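Local coordinates for protein hydrolase, isochorismatase family (Pseudomonas putida KT2440, PDB 4H17) that probably acts as a hydrolase of the isochorismatase family, although its own substrate is not established, at residues A[60-71]-A[92-103]. Sequence-based numbering, arbitrary orientation. Where two conformers were deposited one is given.
With SO4 (sulfate ion), chain E; SO4 (sulfate ion), chain C.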
loop_
_atom_site.group_PDB
_atom_site.type_symbol
_atom_site.label_atom_id
_atom_site.label_comp_id
_atom_site.label_asym_id
_atom_site.label_seq_id
_atom_site.Cartn_x
_atom_site.Cartn_y
_atom_site.Cartn_z
ATOM N N ARG A 60 -1.901 -1.530 -28.454
ATOM C CA ARG A 60 -2.843 -1.615 -29.542
ATOM C C ARG A 60 -2.181 -2.187 -30.790
ATOM O O ARG A 60 -2.765 -3.032 -31.454
ATOM C CB ARG A 60 -3.492 -0.264 -29.789
ATOM C CG ARG A 60 -4.421 0.129 -28.643
ATOM C CD ARG A 60 -4.806 1.579 -28.685
ATOM N NE ARG A 60 -5.822 1.891 -27.702
ATOM C CZ ARG A 60 -6.209 3.114 -27.346
ATOM N NH1 ARG A 60 -5.672 4.207 -27.900
ATOM N NH2 ARG A 60 -7.132 3.257 -26.411
ATOM N N LYS A 61 -0.948 -1.779 -31.040
ATOM C CA LYS A 61 -0.248 -2.262 -32.233
ATOM C C LYS A 61 -0.038 -3.784 -32.148
ATOM O O LYS A 61 -0.023 -4.466 -33.182
ATOM C CB LYS A 61 1.074 -1.508 -32.429
ATOM C CG LYS A 61 0.912 -0.095 -32.990
ATOM C CD LYS A 61 2.200 0.710 -32.847
ATOM C CE LYS A 61 2.184 2.058 -33.539
ATOM N NZ LYS A 61 2.879 2.109 -34.853
ATOM N N SER A 62 0.141 -4.265 -30.921
ATOM C CA SER A 62 0.484 -5.641 -30.586
ATOM C C SER A 62 -0.746 -6.489 -30.272
ATOM O O SER A 62 -0.610 -7.678 -30.032
ATOM C CB SER A 62 1.404 -5.631 -29.350
ATOM O OG SER A 62 2.715 -5.228 -29.690
ATOM N N GLY A 63 -1.927 -5.890 -30.256
ATOM C CA GLY A 63 -3.166 -6.624 -29.951
ATOM C C GLY A 63 -3.329 -7.144 -28.535
ATOM O O GLY A 63 -3.955 -8.197 -28.319
ATOM N N ARG A 64 -2.767 -6.441 -27.562
ATOM C CA ARG A 64 -2.809 -6.884 -26.167
ATOM C C ARG A 64 -4.124 -6.437 -25.484
ATOM O O ARG A 64 -4.708 -5.445 -25.874
ATOM C CB ARG A 64 -1.642 -6.293 -25.386
ATOM C CG ARG A 64 -0.293 -6.489 -26.059
ATOM C CD ARG A 64 -0.014 -7.937 -26.393
ATOM N NE ARG A 64 -0.262 -8.781 -25.227
ATOM C CZ ARG A 64 -0.690 -10.046 -25.263
ATOM N NH1 ARG A 64 -0.879 -10.691 -26.404
ATOM N NH2 ARG A 64 -0.890 -10.708 -24.135
ATOM N N PRO A 65 -4.541 -7.170 -24.437
ATOM C CA PRO A 65 -5.691 -6.782 -23.617
ATOM C C PRO A 65 -5.395 -5.522 -22.882
ATOM O O PRO A 65 -4.270 -5.383 -22.320
ATOM C CB PRO A 65 -5.854 -7.970 -22.661
ATOM C CG PRO A 65 -5.106 -9.086 -23.274
ATOM C CD PRO A 65 -3.937 -8.427 -23.952
ATOM N N ILE A 66 -6.362 -4.590 -22.899
ATOM C CA ILE A 66 -6.179 -3.321 -22.257
ATOM C C ILE A 66 -7.379 -3.033 -21.369
ATOM O O ILE A 66 -8.538 -3.103 -21.818
ATOM C CB ILE A 66 -6.062 -2.176 -23.292
ATOM C CG1 ILE A 66 -4.880 -2.429 -24.243
ATOM C CG2 ILE A 66 -5.995 -0.815 -22.611
ATOM C CD1 ILE A 66 -4.897 -1.582 -25.504
ATOM N N ILE A 67 -7.083 -2.706 -20.125
ATOM C CA ILE A 67 -8.114 -2.426 -19.090
ATOM C C ILE A 67 -7.950 -1.009 -18.571
ATOM O O ILE A 67 -6.866 -0.609 -18.120
ATOM C CB ILE A 67 -7.984 -3.369 -17.915
ATOM C CG1 ILE A 67 -8.204 -4.807 -18.371
ATOM C CG2 ILE A 67 -8.922 -2.909 -16.811
ATOM C CD1 ILE A 67 -7.848 -5.874 -17.345
ATOM N N HIS A 68 -8.988 -0.205 -18.732
ATOM C CA HIS A 68 -9.037 1.146 -18.205
ATOM C C HIS A 68 -9.905 1.164 -16.938
ATOM O O HIS A 68 -11.064 0.707 -16.948
ATOM C CB HIS A 68 -9.676 2.100 -19.216
ATOM C CG HIS A 68 -9.084 2.052 -20.587
ATOM N ND1 HIS A 68 -8.186 3.000 -21.029
ATOM C CD2 HIS A 68 -9.275 1.206 -21.621
ATOM C CE1 HIS A 68 -7.834 2.720 -22.273
ATOM N NE2 HIS A 68 -8.494 1.647 -22.662
ATOM N N VAL A 69 -9.355 1.719 -15.880
ATOM C CA VAL A 69 -10.052 1.892 -14.618
ATOM C C VAL A 69 -10.342 3.380 -14.389
ATOM O O VAL A 69 -9.445 4.190 -14.595
ATOM C CB VAL A 69 -9.185 1.319 -13.472
ATOM C CG1 VAL A 69 -9.836 1.562 -12.143
ATOM C CG2 VAL A 69 -8.887 -0.171 -13.675
ATOM N N ARG A 70 -11.538 3.729 -13.910
ATOM C CA ARG A 70 -11.850 5.069 -13.471
ATOM C C ARG A 70 -12.604 5.046 -12.162
ATOM O O ARG A 70 -13.265 4.055 -11.819
ATOM C CB ARG A 70 -12.773 5.787 -14.479
ATOM C CG ARG A 70 -12.102 6.235 -15.752
ATOM C CD ARG A 70 -13.007 7.179 -16.528
ATOM N NE ARG A 70 -14.188 6.499 -17.104
ATOM C CZ ARG A 70 -15.017 7.071 -18.002
ATOM N NH1 ARG A 70 -14.878 8.328 -18.367
ATOM N NH2 ARG A 70 -16.023 6.363 -18.510
ATOM N N HIS A 71 -12.552 6.175 -11.468
ATOM C CA HIS A 71 -13.389 6.412 -10.307
ATOM C C HIS A 71 -14.855 6.440 -10.685
ATOM O O HIS A 71 -15.238 7.014 -11.728
ATOM C CB HIS A 71 -13.068 7.733 -9.666
ATOM C CG HIS A 71 -11.798 7.763 -8.896
ATOM N ND1 HIS A 71 -11.715 8.230 -7.607
ATOM C CD2 HIS A 71 -10.551 7.413 -9.254
ATOM C CE1 HIS A 71 -10.474 8.121 -7.182
ATOM N NE2 HIS A 71 -9.737 7.674 -8.182
ATOM N N LEU A 92 -6.116 9.512 -23.973
ATOM C CA LEU A 92 -6.082 8.292 -23.206
ATOM C C LEU A 92 -7.456 7.627 -23.155
ATOM O O LEU A 92 -7.720 6.783 -22.276
ATOM C CB LEU A 92 -5.512 8.549 -21.800
ATOM C CG LEU A 92 -4.127 9.198 -21.728
ATOM C CD1 LEU A 92 -3.618 9.221 -20.296
ATOM C CD2 LEU A 92 -3.143 8.481 -22.642
ATOM N N GLU A 93 -8.334 8.023 -24.077
ATOM C CA GLU A 93 -9.651 7.422 -24.193
ATOM C C GLU A 93 -9.578 5.944 -24.646
ATOM O O GLU A 93 -8.748 5.590 -25.491
ATOM C CB GLU A 93 -10.543 8.186 -25.178
ATOM C CG GLU A 93 -10.622 9.692 -24.935
ATOM C CD GLU A 93 -9.523 10.516 -25.585
ATOM O OE1 GLU A 93 -8.568 9.959 -26.167
ATOM O OE2 GLU A 93 -9.637 11.762 -25.505
ATOM N N PRO A 94 -10.505 5.101 -24.153
ATOM C CA PRO A 94 -10.628 3.727 -24.663
ATOM C C PRO A 94 -11.111 3.663 -26.096
ATOM O O PRO A 94 -11.817 4.595 -26.577
ATOM C CB PRO A 94 -11.680 3.097 -23.791
ATOM C CG PRO A 94 -11.777 3.929 -22.575
ATOM C CD PRO A 94 -11.364 5.324 -22.980
ATOM N N LEU A 95 -10.700 2.604 -26.774
ATOM C CA LEU A 95 -11.249 2.213 -28.067
ATOM C C LEU A 95 -12.119 0.939 -27.982
ATOM O O LEU A 95 -12.078 0.168 -27.004
ATOM C CB LEU A 95 -10.124 1.964 -29.041
ATOM C CG LEU A 95 -9.226 3.146 -29.359
ATOM C CD1 LEU A 95 -8.069 2.670 -30.236
ATOM C CD2 LEU A 95 -10.011 4.291 -30.002
ATOM N N GLU A 96 -12.920 0.734 -29.015
ATOM C CA GLU A 96 -13.780 -0.442 -29.072
ATOM C C GLU A 96 -12.980 -1.715 -28.838
ATOM O O GLU A 96 -11.942 -1.879 -29.426
ATOM C CB GLU A 96 -14.475 -0.526 -30.443
ATOM C CG GLU A 96 -15.517 -1.629 -30.553
ATOM C CD GLU A 96 -16.254 -1.582 -31.876
ATOM O OE1 GLU A 96 -17.023 -0.610 -32.073
ATOM O OE2 GLU A 96 -16.041 -2.485 -32.715
ATOM N N GLY A 97 -13.493 -2.613 -27.988
ATOM C CA GLY A 97 -12.814 -3.865 -27.658
ATOM C C GLY A 97 -12.013 -3.827 -26.368
ATOM O O GLY A 97 -11.539 -4.878 -25.878
ATOM N N GLU A 98 -11.790 -2.624 -25.848
ATOM C CA GLU A 98 -11.048 -2.453 -24.626
ATOM C C GLU A 98 -11.963 -2.472 -23.434
ATOM O O GLU A 98 -13.119 -2.130 -23.523
ATOM C CB GLU A 98 -10.212 -1.204 -24.693
ATOM C CG GLU A 98 -9.219 -1.276 -25.850
ATOM C CD GLU A 98 -8.404 -0.027 -26.076
ATOM O OE1 GLU A 98 -8.606 0.991 -25.360
ATOM O OE2 GLU A 98 -7.576 -0.068 -27.009
ATOM N N ILE A 99 -11.440 -2.968 -22.338
ATOM C CA ILE A 99 -12.226 -3.129 -21.106
ATOM C C ILE A 99 -12.194 -1.828 -20.292
ATOM O O ILE A 99 -11.147 -1.187 -20.159
ATOM C CB ILE A 99 -11.642 -4.286 -20.307
ATOM C CG1 ILE A 99 -11.847 -5.575 -21.082
ATOM C CG2 ILE A 99 -12.155 -4.327 -18.900
ATOM C CD1 ILE A 99 -10.851 -6.626 -20.749
ATOM N N VAL A 100 -13.344 -1.448 -19.719
ATOM C CA VAL A 100 -13.446 -0.214 -18.936
ATOM C C VAL A 100 -14.260 -0.479 -17.688
ATOM O O VAL A 100 -15.388 -0.958 -17.776
ATOM C CB VAL A 100 -14.086 0.949 -19.745
ATOM C CG1 VAL A 100 -13.996 2.262 -18.979
ATOM C CG2 VAL A 100 -13.405 1.164 -21.076
ATOM N N ILE A 101 -13.670 -0.194 -16.543
ATOM C CA ILE A 101 -14.376 -0.333 -15.296
ATOM C C ILE A 101 -14.388 0.912 -14.455
ATOM O O ILE A 101 -13.516 1.817 -14.561
ATOM C CB ILE A 101 -13.820 -1.507 -14.482
ATOM C CG1 ILE A 101 -12.335 -1.310 -14.172
ATOM C CG2 ILE A 101 -14.057 -2.837 -15.223
ATOM C CD1 ILE A 101 -11.820 -2.318 -13.183
ATOM N N GLU A 102 -15.422 0.938 -13.622
ATOM C CA GLU A 102 -15.608 1.997 -12.632
ATOM C C GLU A 102 -15.514 1.413 -11.255
ATOM O O GLU A 102 -16.109 0.357 -10.965
ATOM C CB GLU A 102 -16.994 2.637 -12.719
ATOM C CG GLU A 102 -17.547 2.876 -14.089
ATOM C CD GLU A 102 -18.709 3.862 -14.046
ATOM O OE1 GLU A 102 -18.468 5.076 -13.902
ATOM O OE2 GLU A 102 -19.863 3.401 -14.122
ATOM N N LYS A 103 -14.751 2.080 -10.405
ATOM C CA LYS A 103 -14.477 1.563 -9.065
ATOM C C LYS A 103 -14.755 2.591 -7.946
ATOM O O LYS A 103 -14.615 3.832 -8.155
ATOM C CB LYS A 103 -13.022 1.105 -9.003
ATOM C CG LYS A 103 -12.037 2.261 -9.012
ATOM C CD LYS A 103 -10.604 1.792 -8.821
ATOM C CE LYS A 103 -9.682 2.969 -8.614
ATOM N NZ LYS A 103 -9.863 3.718 -7.359
HETATM S S SO4 E . -14.667 8.211 -5.810
HETATM O O1 SO4 E . -13.606 7.843 -4.803
HETATM O O2 SO4 E . -15.761 8.865 -5.022
HETATM O O3 SO4 E . -15.046 7.129 -6.654
HETATM O O4 SO4 E . -14.053 9.326 -6.576
HETATM S S SO4 C . -6.506 7.897 -6.119
HETATM O O1 SO4 C . -7.527 7.062 -6.788
HETATM O O2 SO4 C . -5.196 7.307 -6.230
HETATM O O3 SO4 C . -6.853 7.941 -4.678
HETATM O O4 SO4 C . -6.537 9.299 -6.571
HETATM O O HOH W 1 -6.661 6.688 -26.819
HETATM O O HOH W 2 -8.895 -5.498 -24.386
HETATM O O HOH W 3 -7.183 5.307 -19.925
HETATM O O HOH W 4 -15.111 4.068 -16.296
#
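R60, on the last turn of helix 45-61, holds the carboxylate of E98 just ahead of strand 99-103. From CB its chain runs extended to NE. CG and CD pass beside E98 OE2. NE bonds to that oxygen at 2.7 Å, and NH2 bonds to E98 OE1 at 2.9 Å. This is a side-on salt bridge using the syn lone pairs, with the two planes 20° apart. NH2 also reaches the carbonyl O of E93 at 3.0 Å, and NH1 reaches it through water 1. L95 CD1 lies over one face of the guanidinium.

E98 OE1 has two more donors. H68 NE2 meets it at 2.8 Å, from above the carboxylate plane but in the plane of its own ring. The backbone N of L95 comes to OE1 from the opposite side of the carboxylate plane, across the type II turn L95 to E98. H68 CG stands anti to the carbonyl carbon (chi1 -52°). This turns the ring back along the sheet face toward E98. P94 CG sits over the ring centre, 3.8 Å from the centroid, in a CH-pi contact. Water 3 links H68 ND1 to L92 O.

Strands 66-71 and 99-103 pair in parallel from I67 with I99 onward, H68 N bonding to I99 O at 2.8 Å. On the face of I67, V69 CG1 presses tightly on K103 CD at 3.4 Å. In this chain 99-103 is an outermost strand of the Rossmann-like sheet.

With an alanine in place of R60, E98 would probably lose its charge partner and E93 O a direct donor. The shared carboxylate joins the helix end, the turn and strand 66-71, and its negative charge is probably stabilised by R60 and the converging N-H groups.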